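Local coordinates for protein-glutamine gamma-glutamyltransferase (Pagrus major, PDB 1G0D) that probably cross-links proteins in a calcium-dependent manner, joining peptide-bound glutamine side chains to lysine or other primary amines, at residues H300-E314 against F391-K405. Sequence-based numbering, arbitrary orientation.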
ATOM      1  N   HIS A 300       1.813 -15.470  -4.729  1.00 13.18           N
ATOM      2  CA  HIS A 300       0.845 -15.364  -3.636  1.00 15.78           C
ATOM      3  C   HIS A 300      -0.018 -16.615  -3.467  1.00 19.06           C
ATOM      4  O   HIS A 300      -0.302 -17.065  -2.355  1.00 20.84           O
ATOM      5  CB  HIS A 300      -0.090 -14.198  -3.878  1.00  7.16           C
ATOM      6  CG  HIS A 300      -0.944 -13.894  -2.701  1.00 12.73           C
ATOM      7  ND1 HIS A 300      -0.416 -13.503  -1.487  1.00 14.84           N
ATOM      8  CD2 HIS A 300      -2.285 -13.937  -2.534  1.00 12.43           C
ATOM      9  CE1 HIS A 300      -1.399 -13.319  -0.623  1.00 13.39           C
ATOM     10  NE2 HIS A 300      -2.543 -13.576  -1.233  1.00 12.66           N
ATOM     11  N   ASP A 301      -0.463 -17.109  -4.620  1.00 26.42           N
ATOM     12  CA  ASP A 301      -1.329 -18.280  -4.836  1.00 29.36           C
ATOM     13  C   ASP A 301      -0.895 -19.598  -4.206  1.00 29.09           C
ATOM     14  O   ASP A 301      -1.718 -20.420  -3.815  1.00 31.57           O
ATOM     15  CB  ASP A 301      -1.382 -18.523  -6.329  1.00 38.17           C
ATOM     16  CG  ASP A 301       0.029 -18.524  -6.961  1.00 44.36           C
ATOM     17  OD1 ASP A 301       0.546 -17.421  -7.231  1.00 44.71           O
ATOM     18  OD2 ASP A 301       0.632 -19.611  -7.182  1.00 51.08           O
ATOM     19  N   VAL A 302       0.416 -19.785  -4.199  1.00 28.16           N
ATOM     20  CA  VAL A 302       1.132 -20.956  -3.720  1.00 23.51           C
ATOM     21  C   VAL A 302       0.868 -21.360  -2.245  1.00 24.08           C
ATOM     22  O   VAL A 302       1.099 -22.505  -1.820  1.00 19.59           O
ATOM     23  CB  VAL A 302       2.632 -20.677  -4.061  1.00 21.69           C
ATOM     24  CG1 VAL A 302       3.517 -20.786  -2.870  1.00 22.15           C
ATOM     25  CG2 VAL A 302       3.049 -21.554  -5.197  1.00 20.33           C
ATOM     26  N   ASP A 303       0.353 -20.420  -1.458  1.00 26.74           N
ATOM     27  CA  ASP A 303       0.068 -20.726  -0.073  1.00 26.16           C
ATOM     28  C   ASP A 303       1.286 -21.288   0.678  1.00 26.94           C
ATOM     29  O   ASP A 303       1.254 -22.371   1.283  1.00 27.64           O
ATOM     30  CB  ASP A 303      -1.076 -21.709   0.005  1.00 25.21           C
ATOM     31  CG  ASP A 303      -1.748 -21.691   1.350  1.00 29.64           C
ATOM     32  OD1 ASP A 303      -2.161 -20.584   1.788  1.00 27.24           O
ATOM     33  OD2 ASP A 303      -1.853 -22.782   1.968  1.00 30.41           O
ATOM     34  N   GLY A 304       2.377 -20.541   0.613  1.00 25.38           N
ATOM     35  CA  GLY A 304       3.559 -20.937   1.329  1.00 22.58           C
ATOM     36  C   GLY A 304       4.387 -22.083   0.834  1.00 21.93           C
ATOM     37  O   GLY A 304       5.420 -22.314   1.428  1.00 26.00           O
ATOM     38  N   ASN A 305       3.983 -22.786  -0.212  1.00 18.61           N
ATOM     39  CA  ASN A 305       4.787 -23.895  -0.703  1.00 19.95           C
ATOM     40  C   ASN A 305       5.865 -23.503  -1.679  1.00 16.58           C
ATOM     41  O   ASN A 305       5.596 -22.922  -2.711  1.00 15.61           O
ATOM     42  CB  ASN A 305       3.897 -24.925  -1.334  1.00 27.67           C
ATOM     43  CG  ASN A 305       3.187 -25.707  -0.320  1.00 34.57           C
ATOM     44  OD1 ASN A 305       3.742 -26.646   0.235  1.00 39.85           O
ATOM     45  ND2 ASN A 305       1.952 -25.311  -0.018  1.00 43.64           N
ATOM     46  N   LEU A 306       7.094 -23.872  -1.375  1.00 20.05           N
ATOM     47  CA  LEU A 306       8.219 -23.489  -2.215  1.00 22.27           C
ATOM     48  C   LEU A 306       8.377 -24.334  -3.470  1.00 24.76           C
ATOM     49  O   LEU A 306       9.227 -24.045  -4.323  1.00 27.94           O
ATOM     50  CB  LEU A 306       9.506 -23.511  -1.375  1.00 18.96           C
ATOM     51  CG  LEU A 306       9.974 -22.295  -0.553  1.00 20.28           C
ATOM     52  CD1 LEU A 306       8.907 -21.240  -0.444  1.00 13.69           C
ATOM     53  CD2 LEU A 306      10.375 -22.750   0.822  1.00 17.18           C
ATOM     54  N   SER A 307       7.536 -25.356  -3.583  1.00 27.26           N
ATOM     55  CA  SER A 307       7.563 -26.275  -4.722  1.00 27.58           C
ATOM     56  C   SER A 307       6.202 -26.659  -5.230  1.00 27.75           C
ATOM     57  O   SER A 307       5.420 -27.334  -4.553  1.00 29.64           O
ATOM     58  CB  SER A 307       8.284 -27.552  -4.368  1.00 25.40           C
ATOM     59  OG  SER A 307       9.593 -27.466  -4.858  1.00 32.15           O
ATOM     60  N   VAL A 308       5.918 -26.222  -6.436  1.00 26.88           N
ATOM     61  CA  VAL A 308       4.658 -26.540  -7.045  1.00 28.38           C
ATOM     62  C   VAL A 308       4.885 -27.058  -8.467  1.00 27.23           C
ATOM     63  O   VAL A 308       5.659 -26.496  -9.250  1.00 28.60           O
ATOM     64  CB  VAL A 308       3.735 -25.266  -7.047  1.00 30.33           C
ATOM     65  CG1 VAL A 308       2.510 -25.467  -7.947  1.00 28.66           C
ATOM     66  CG2 VAL A 308       3.330 -24.936  -5.601  1.00 31.13           C
ATOM     67  N   ASP A 309       4.260 -28.176  -8.774  1.00 24.55           N
ATOM     68  CA  ASP A 309       4.336 -28.695 -10.109  1.00 23.88           C
ATOM     69  C   ASP A 309       2.939 -28.372 -10.643  1.00 22.95           C
ATOM     70  O   ASP A 309       1.930 -28.690 -10.032  1.00 24.51           O
ATOM     71  CB  ASP A 309       4.675 -30.176 -10.047  1.00 25.29           C
ATOM     72  CG  ASP A 309       6.114 -30.408  -9.564  1.00 28.04           C
ATOM     73  OD1 ASP A 309       7.057 -30.038 -10.290  1.00 29.16           O
ATOM     74  OD2 ASP A 309       6.320 -30.938  -8.454  1.00 34.14           O
ATOM     75  N   PHE A 310       2.904 -27.670 -11.758  1.00 21.05           N
ATOM     76  CA  PHE A 310       1.675 -27.226 -12.358  1.00 20.68           C
ATOM     77  C   PHE A 310       1.356 -28.082 -13.565  1.00 24.15           C
ATOM     78  O   PHE A 310       2.022 -27.962 -14.590  1.00 26.35           O
ATOM     79  CB  PHE A 310       1.861 -25.779 -12.782  1.00 20.55           C
ATOM     80  CG  PHE A 310       0.589 -25.043 -12.996  1.00 22.08           C
ATOM     81  CD1 PHE A 310       0.053 -24.268 -11.994  1.00 22.50           C
ATOM     82  CD2 PHE A 310      -0.088 -25.130 -14.207  1.00 21.44           C
ATOM     83  CE1 PHE A 310      -1.145 -23.587 -12.196  1.00 22.66           C
ATOM     84  CE2 PHE A 310      -1.272 -24.454 -14.409  1.00 17.39           C
ATOM     85  CZ  PHE A 310      -1.802 -23.680 -13.401  1.00 21.07           C
ATOM     86  N   LEU A 311       0.327 -28.929 -13.443  1.00 26.59           N
ATOM     87  CA  LEU A 311      -0.114 -29.838 -14.514  1.00 22.63           C
ATOM     88  C   LEU A 311      -1.078 -29.245 -15.532  1.00 23.07           C
ATOM     89  O   LEU A 311      -2.170 -28.765 -15.211  1.00 24.53           O
ATOM     90  CB  LEU A 311      -0.758 -31.071 -13.910  1.00 22.82           C
ATOM     91  CG  LEU A 311       0.007 -31.665 -12.738  1.00 22.08           C
ATOM     92  CD1 LEU A 311      -0.691 -32.936 -12.298  1.00 23.01           C
ATOM     93  CD2 LEU A 311       1.442 -31.943 -13.158  1.00 21.74           C
ATOM     94  N   LEU A 312      -0.652 -29.316 -16.777  1.00 23.54           N
ATOM     95  CA  LEU A 312      -1.389 -28.818 -17.910  1.00 21.44           C
ATOM     96  C   LEU A 312      -1.670 -30.027 -18.804  1.00 22.53           C
ATOM     97  O   LEU A 312      -1.070 -31.076 -18.643  1.00 24.79           O
ATOM     98  CB  LEU A 312      -0.495 -27.819 -18.646  1.00 22.54           C
ATOM     99  CG  LEU A 312      -0.647 -26.298 -18.484  1.00 24.20           C
ATOM    100  CD1 LEU A 312      -1.285 -25.986 -17.178  1.00 20.62           C
ATOM    101  CD2 LEU A 312       0.708 -25.622 -18.628  1.00 20.23           C
ATOM    102  N   ASN A 313      -2.584 -29.908 -19.739  1.00 24.29           N
ATOM    103  CA  ASN A 313      -2.815 -31.023 -20.616  1.00 28.14           C
ATOM    104  C   ASN A 313      -2.053 -30.675 -21.874  1.00 34.08           C
ATOM    105  O   ASN A 313      -1.332 -29.677 -21.905  1.00 35.85           O
ATOM    106  CB  ASN A 313      -4.290 -31.178 -20.917  1.00 28.36           C
ATOM    107  CG  ASN A 313      -4.879 -29.957 -21.560  1.00 32.15           C
ATOM    108  OD1 ASN A 313      -4.181 -29.141 -22.165  1.00 33.38           O
ATOM    109  ND2 ASN A 313      -6.189 -29.813 -21.422  1.00 36.43           N
ATOM    110  N   GLU A 314      -2.208 -31.491 -22.913  1.00 39.53           N
ATOM    111  CA  GLU A 314      -1.518 -31.244 -24.176  1.00 42.69           C
ATOM    112  C   GLU A 314      -2.066 -29.995 -24.882  1.00 42.23           C
ATOM    113  O   GLU A 314      -1.380 -29.388 -25.719  1.00 45.57           O
ATOM    114  CB  GLU A 314      -1.626 -32.470 -25.095  1.00 48.75           C
ATOM    115  CG  GLU A 314      -0.789 -33.686 -24.670  1.00 56.57           C
ATOM    116  CD  GLU A 314      -1.659 -34.851 -24.237  1.00 59.83           C
ATOM    117  OE1 GLU A 314      -1.568 -35.940 -24.855  1.00 57.99           O
ATOM    118  OE2 GLU A 314      -2.439 -34.659 -23.270  1.00 65.57           O
ATOM    119  N   PHE A 391       8.518 -15.472   2.208  1.00 22.17           N
ATOM    120  CA  PHE A 391       9.663 -15.957   1.454  1.00 21.77           C
ATOM    121  C   PHE A 391       9.128 -16.643   0.163  1.00 22.13           C
ATOM    122  O   PHE A 391       9.761 -16.582  -0.890  1.00 25.21           O
ATOM    123  CB  PHE A 391      10.452 -16.951   2.324  1.00 21.60           C
ATOM    124  CG  PHE A 391      11.689 -17.502   1.664  1.00 21.40           C
ATOM    125  CD1 PHE A 391      11.621 -18.608   0.821  1.00 20.33           C
ATOM    126  CD2 PHE A 391      12.924 -16.924   1.882  1.00 19.03           C
ATOM    127  CE1 PHE A 391      12.761 -19.119   0.215  1.00 17.96           C
ATOM    128  CE2 PHE A 391      14.072 -17.436   1.273  1.00 15.95           C
ATOM    129  CZ  PHE A 391      13.985 -18.526   0.441  1.00 14.72           C
ATOM    130  N   ALA A 392       7.952 -17.278   0.233  1.00 21.22           N
ATOM    131  CA  ALA A 392       7.375 -17.976  -0.933  1.00 16.34           C
ATOM    132  C   ALA A 392       6.943 -17.008  -1.988  1.00 14.67           C
ATOM    133  O   ALA A 392       7.140 -17.213  -3.178  1.00 15.72           O
ATOM    134  CB  ALA A 392       6.179 -18.809  -0.522  1.00 14.75           C
ATOM    135  N   GLU A 393       6.321 -15.945  -1.524  1.00 14.58           N
ATOM    136  CA  GLU A 393       5.813 -14.887  -2.379  1.00 16.11           C
ATOM    137  C   GLU A 393       6.819 -14.413  -3.430  1.00 16.66           C
ATOM    138  O   GLU A 393       6.494 -14.108  -4.576  1.00 19.35           O
ATOM    139  CB  GLU A 393       5.426 -13.716  -1.468  1.00 15.94           C
ATOM    140  CG  GLU A 393       5.073 -12.442  -2.174  1.00 17.69           C
ATOM    141  CD  GLU A 393       3.673 -12.482  -2.702  1.00 22.89           C
ATOM    142  OE1 GLU A 393       3.489 -12.041  -3.857  1.00 21.91           O
ATOM    143  OE2 GLU A 393       2.764 -12.958  -1.963  1.00 23.67           O
ATOM    144  N   VAL A 394       8.059 -14.393  -3.002  1.00 17.83           N
ATOM    145  CA  VAL A 394       9.166 -13.883  -3.762  1.00 14.42           C
ATOM    146  C   VAL A 394      10.137 -14.996  -4.259  1.00 17.59           C
ATOM    147  O   VAL A 394      10.971 -14.744  -5.125  1.00 21.18           O
ATOM    148  CB  VAL A 394       9.799 -12.808  -2.788  1.00 11.07           C
ATOM    149  CG1 VAL A 394      11.111 -13.246  -2.267  1.00 10.77           C
ATOM    150  CG2 VAL A 394       9.833 -11.490  -3.406  1.00  7.19           C
ATOM    151  N   ASN A 395       9.985 -16.230  -3.766  1.00 18.64           N
ATOM    152  CA  ASN A 395      10.875 -17.341  -4.132  1.00 17.59           C
ATOM    153  C   ASN A 395      10.296 -18.676  -4.613  1.00 21.98           C
ATOM    154  O   ASN A 395      11.044 -19.508  -5.117  1.00 24.17           O
ATOM    155  CB  ASN A 395      11.754 -17.669  -2.944  1.00 16.21           C
ATOM    156  CG  ASN A 395      12.817 -16.636  -2.718  1.00 18.89           C
ATOM    157  OD1 ASN A 395      13.499 -16.247  -3.648  1.00 22.34           O
ATOM    158  ND2 ASN A 395      12.965 -16.178  -1.482  1.00 21.78           N
ATOM    159  N   ALA A 396       8.992 -18.900  -4.451  1.00 24.34           N
ATOM    160  CA  ALA A 396       8.356 -20.176  -4.837  1.00 24.80           C
ATOM    161  C   ALA A 396       8.739 -20.716  -6.212  1.00 26.73           C
ATOM    162  O   ALA A 396       8.794 -19.951  -7.169  1.00 27.63           O
ATOM    163  CB  ALA A 396       6.814 -20.057  -4.749  1.00 19.01           C
ATOM    164  N   ASP A 397       8.974 -22.033  -6.319  1.00 27.45           N
ATOM    165  CA  ASP A 397       9.329 -22.656  -7.615  1.00 26.73           C
ATOM    166  C   ASP A 397       8.188 -23.430  -8.233  1.00 27.03           C
ATOM    167  O   ASP A 397       7.849 -24.494  -7.734  1.00 29.01           O
ATOM    168  CB  ASP A 397      10.498 -23.641  -7.477  1.00 25.96           C
ATOM    169  CG  ASP A 397      11.131 -24.002  -8.833  1.00 26.96           C
ATOM    170  OD1 ASP A 397      11.264 -23.119  -9.699  1.00 24.43           O
ATOM    171  OD2 ASP A 397      11.509 -25.169  -9.045  1.00 27.47           O
ATOM    172  N   THR A 398       7.605 -22.893  -9.307  1.00 27.67           N
ATOM    173  CA  THR A 398       6.518 -23.548 -10.041  1.00 27.22           C
ATOM    174  C   THR A 398       7.082 -24.137 -11.344  1.00 27.11           C
ATOM    175  O   THR A 398       7.634 -23.423 -12.193  1.00 24.95           O
ATOM    176  CB  THR A 398       5.334 -22.558 -10.403  1.00 27.22           C
ATOM    177  OG1 THR A 398       4.252 -22.716  -9.475  1.00 36.74           O
ATOM    178  CG2 THR A 398       4.752 -22.864 -11.753  1.00 25.58           C
ATOM    179  N   ILE A 399       6.961 -25.450 -11.486  1.00 25.85           N
ATOM    180  CA  ILE A 399       7.413 -26.117 -12.687  1.00 22.64           C
ATOM    181  C   ILE A 399       6.180 -26.645 -13.429  1.00 24.11           C
ATOM    182  O   ILE A 399       5.431 -27.431 -12.866  1.00 27.25           O
ATOM    183  CB  ILE A 399       8.314 -27.272 -12.320  1.00 19.78           C
ATOM    184  CG1 ILE A 399       9.590 -26.717 -11.693  1.00 17.09           C
ATOM    185  CG2 ILE A 399       8.594 -28.132 -13.552  1.00 19.24           C
ATOM    186  CD1 ILE A 399      10.482 -27.780 -11.073  1.00 17.27           C
ATOM    187  N   TYR A 400       5.958 -26.215 -14.670  1.00 23.04           N
ATOM    188  CA  TYR A 400       4.806 -26.683 -15.454  1.00 24.95           C
ATOM    189  C   TYR A 400       5.038 -28.031 -16.141  1.00 23.76           C
ATOM    190  O   TYR A 400       6.138 -28.302 -16.599  1.00 25.75           O
ATOM    191  CB  TYR A 400       4.491 -25.697 -16.540  1.00 30.64           C
ATOM    192  CG  TYR A 400       3.735 -24.501 -16.072  1.00 39.01           C
ATOM    193  CD1 TYR A 400       4.395 -23.431 -15.451  1.00 38.75           C
ATOM    194  CD2 TYR A 400       2.376 -24.371 -16.369  1.00 42.00           C
ATOM    195  CE1 TYR A 400       3.712 -22.245 -15.157  1.00 43.23           C
ATOM    196  CE2 TYR A 400       1.680 -23.200 -16.086  1.00 46.54           C
ATOM    197  CZ  TYR A 400       2.349 -22.130 -15.490  1.00 47.39           C
ATOM    198  OH  TYR A 400       1.657 -20.938 -15.322  1.00 48.81           O
ATOM    199  N   TRP A 401       4.006 -28.866 -16.235  1.00 21.17           N
ATOM    200  CA  TRP A 401       4.156 -30.164 -16.891  1.00 19.12           C
ATOM    201  C   TRP A 401       3.016 -30.510 -17.831  1.00 22.60           C
ATOM    202  O   TRP A 401       1.857 -30.187 -17.565  1.00 22.89           O
ATOM    203  CB  TRP A 401       4.250 -31.283 -15.872  1.00 15.74           C
ATOM    204  CG  TRP A 401       5.321 -31.097 -14.865  1.00 18.30           C
ATOM    205  CD1 TRP A 401       5.311 -30.236 -13.803  1.00 17.70           C
ATOM    206  CD2 TRP A 401       6.556 -31.816 -14.786  1.00 16.70           C
ATOM    207  NE1 TRP A 401       6.465 -30.378 -13.072  1.00 18.56           N
ATOM    208  CE2 TRP A 401       7.245 -31.347 -13.659  1.00 17.82           C
ATOM    209  CE3 TRP A 401       7.149 -32.815 -15.564  1.00 18.81           C
ATOM    210  CZ2 TRP A 401       8.485 -31.836 -13.292  1.00 21.16           C
ATOM    211  CZ3 TRP A 401       8.379 -33.303 -15.192  1.00 15.13           C
ATOM    212  CH2 TRP A 401       9.032 -32.817 -14.076  1.00 19.99           C
ATOM    213  N   ILE A 402       3.359 -31.149 -18.950  1.00 24.78           N
ATOM    214  CA  ILE A 402       2.361 -31.623 -19.904  1.00 26.16           C
ATOM    215  C   ILE A 402       2.142 -33.083 -19.492  1.00 28.22           C
ATOM    216  O   ILE A 402       3.017 -33.938 -19.677  1.00 31.95           O
ATOM    217  CB  ILE A 402       2.883 -31.642 -21.362  1.00 24.96           C
ATOM    218  CG1 ILE A 402       3.235 -30.214 -21.830  1.00 23.05           C
ATOM    219  CG2 ILE A 402       1.881 -32.380 -22.238  1.00 17.95           C
ATOM    220  CD1 ILE A 402       2.216 -29.538 -22.708  1.00 20.66           C
ATOM    221  N   VAL A 403       1.009 -33.376 -18.885  1.00 26.93           N
ATOM    222  CA  VAL A 403       0.747 -34.750 -18.509  1.00 28.53           C
ATOM    223  C   VAL A 403      -0.183 -35.324 -19.557  1.00 31.12           C
ATOM    224  O   VAL A 403      -1.279 -34.794 -19.783  1.00 30.67           O
ATOM    225  CB  VAL A 403       0.047 -34.849 -17.147  1.00 27.58           C
ATOM    226  CG1 VAL A 403      -0.076 -36.303 -16.774  1.00 22.56           C
ATOM    227  CG2 VAL A 403       0.837 -34.059 -16.074  1.00 28.73           C
ATOM    228  N   GLN A 404       0.259 -36.399 -20.210  1.00 33.77           N
ATOM    229  CA  GLN A 404      -0.532 -37.052 -21.243  1.00 32.66           C
ATOM    230  C   GLN A 404      -1.604 -37.966 -20.656  1.00 32.33           C
ATOM    231  O   GLN A 404      -1.568 -38.291 -19.468  1.00 30.80           O
ATOM    232  CB  GLN A 404       0.397 -37.836 -22.158  1.00 36.42           C
ATOM    233  CG  GLN A 404       1.522 -36.986 -22.769  1.00 42.44           C
ATOM    234  CD  GLN A 404       2.635 -37.843 -23.364  1.00 48.03           C
ATOM    235  OE1 GLN A 404       3.821 -37.557 -23.188  1.00 49.69           O
ATOM    236  NE2 GLN A 404       2.253 -38.915 -24.066  1.00 51.02           N
ATOM    237  N   LYS A 405      -2.557 -38.375 -21.496  1.00 32.98           N
ATOM    238  CA  LYS A 405      -3.662 -39.229 -21.065  1.00 33.64           C
ATOM    239  C   LYS A 405      -3.184 -40.586 -20.563  1.00 30.79           C
ATOM    240  O   LYS A 405      -3.952 -41.355 -19.964  1.00 30.76           O
ATOM    241  CB  LYS A 405      -4.677 -39.405 -22.202  1.00 37.41           C
ATOM    242  CG  LYS A 405      -5.341 -38.102 -22.681  1.00 41.98           C
ATOM    243  CD  LYS A 405      -5.553 -37.094 -21.525  1.00 49.70           C
ATOM    244  CE  LYS A 405      -4.768 -35.755 -21.680  1.00 48.63           C
ATOM    245  NZ  LYS A 405      -3.681 -35.604 -20.662  1.00 44.11           N
TER
HETATM  246  O   HOH W   1       1.576 -21.676  -9.149  1.00 27.50           O
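Ser-307 to Leu-312 and Asp-397 to Val-403 pair as parallel strands, joined by seven backbone hydrogen bonds that run from Asp-397 N to Leu-306 O (2.8 Å) through Val-403 N to Leu-312 O (3.1 Å). On one face, Phe-310 and Tyr-400 point the same way with ring planes 44° apart, and Phe-310 CB sits over the Tyr-400 ring, 4.0 Å from its centroid. The other face carries a polar pair: Trp-401 NE1 donates to Asp-309 OD1 (2.9 Å), reaching it on the anti side and out of the carboxylate plane. Ahead of the strands, Leu-306 CD1 packs on Ala-392 CB (3.7 Å) and meets the edge of the Phe-391 ring. Here too, with CG anti to the backbone N (chi1 -170°), His-300 turns its ND1 edge to the Glu-393 carboxylate and donates, in its ring plane, to the syn lone pair of Glu-393 OE2 (3.3 Å). Replacing this glutamate by an alanine would probably leave His-300 ND1 without its acceptor and weaken one of the restraints on the ring. Because Glu-393 also touches the active-site His-332, while Asp-397, a calcium ligand by similarity, is salt-bridged to Arg-459, the contact links buried polar chemistry beside the catalytic centre to a probable calcium site.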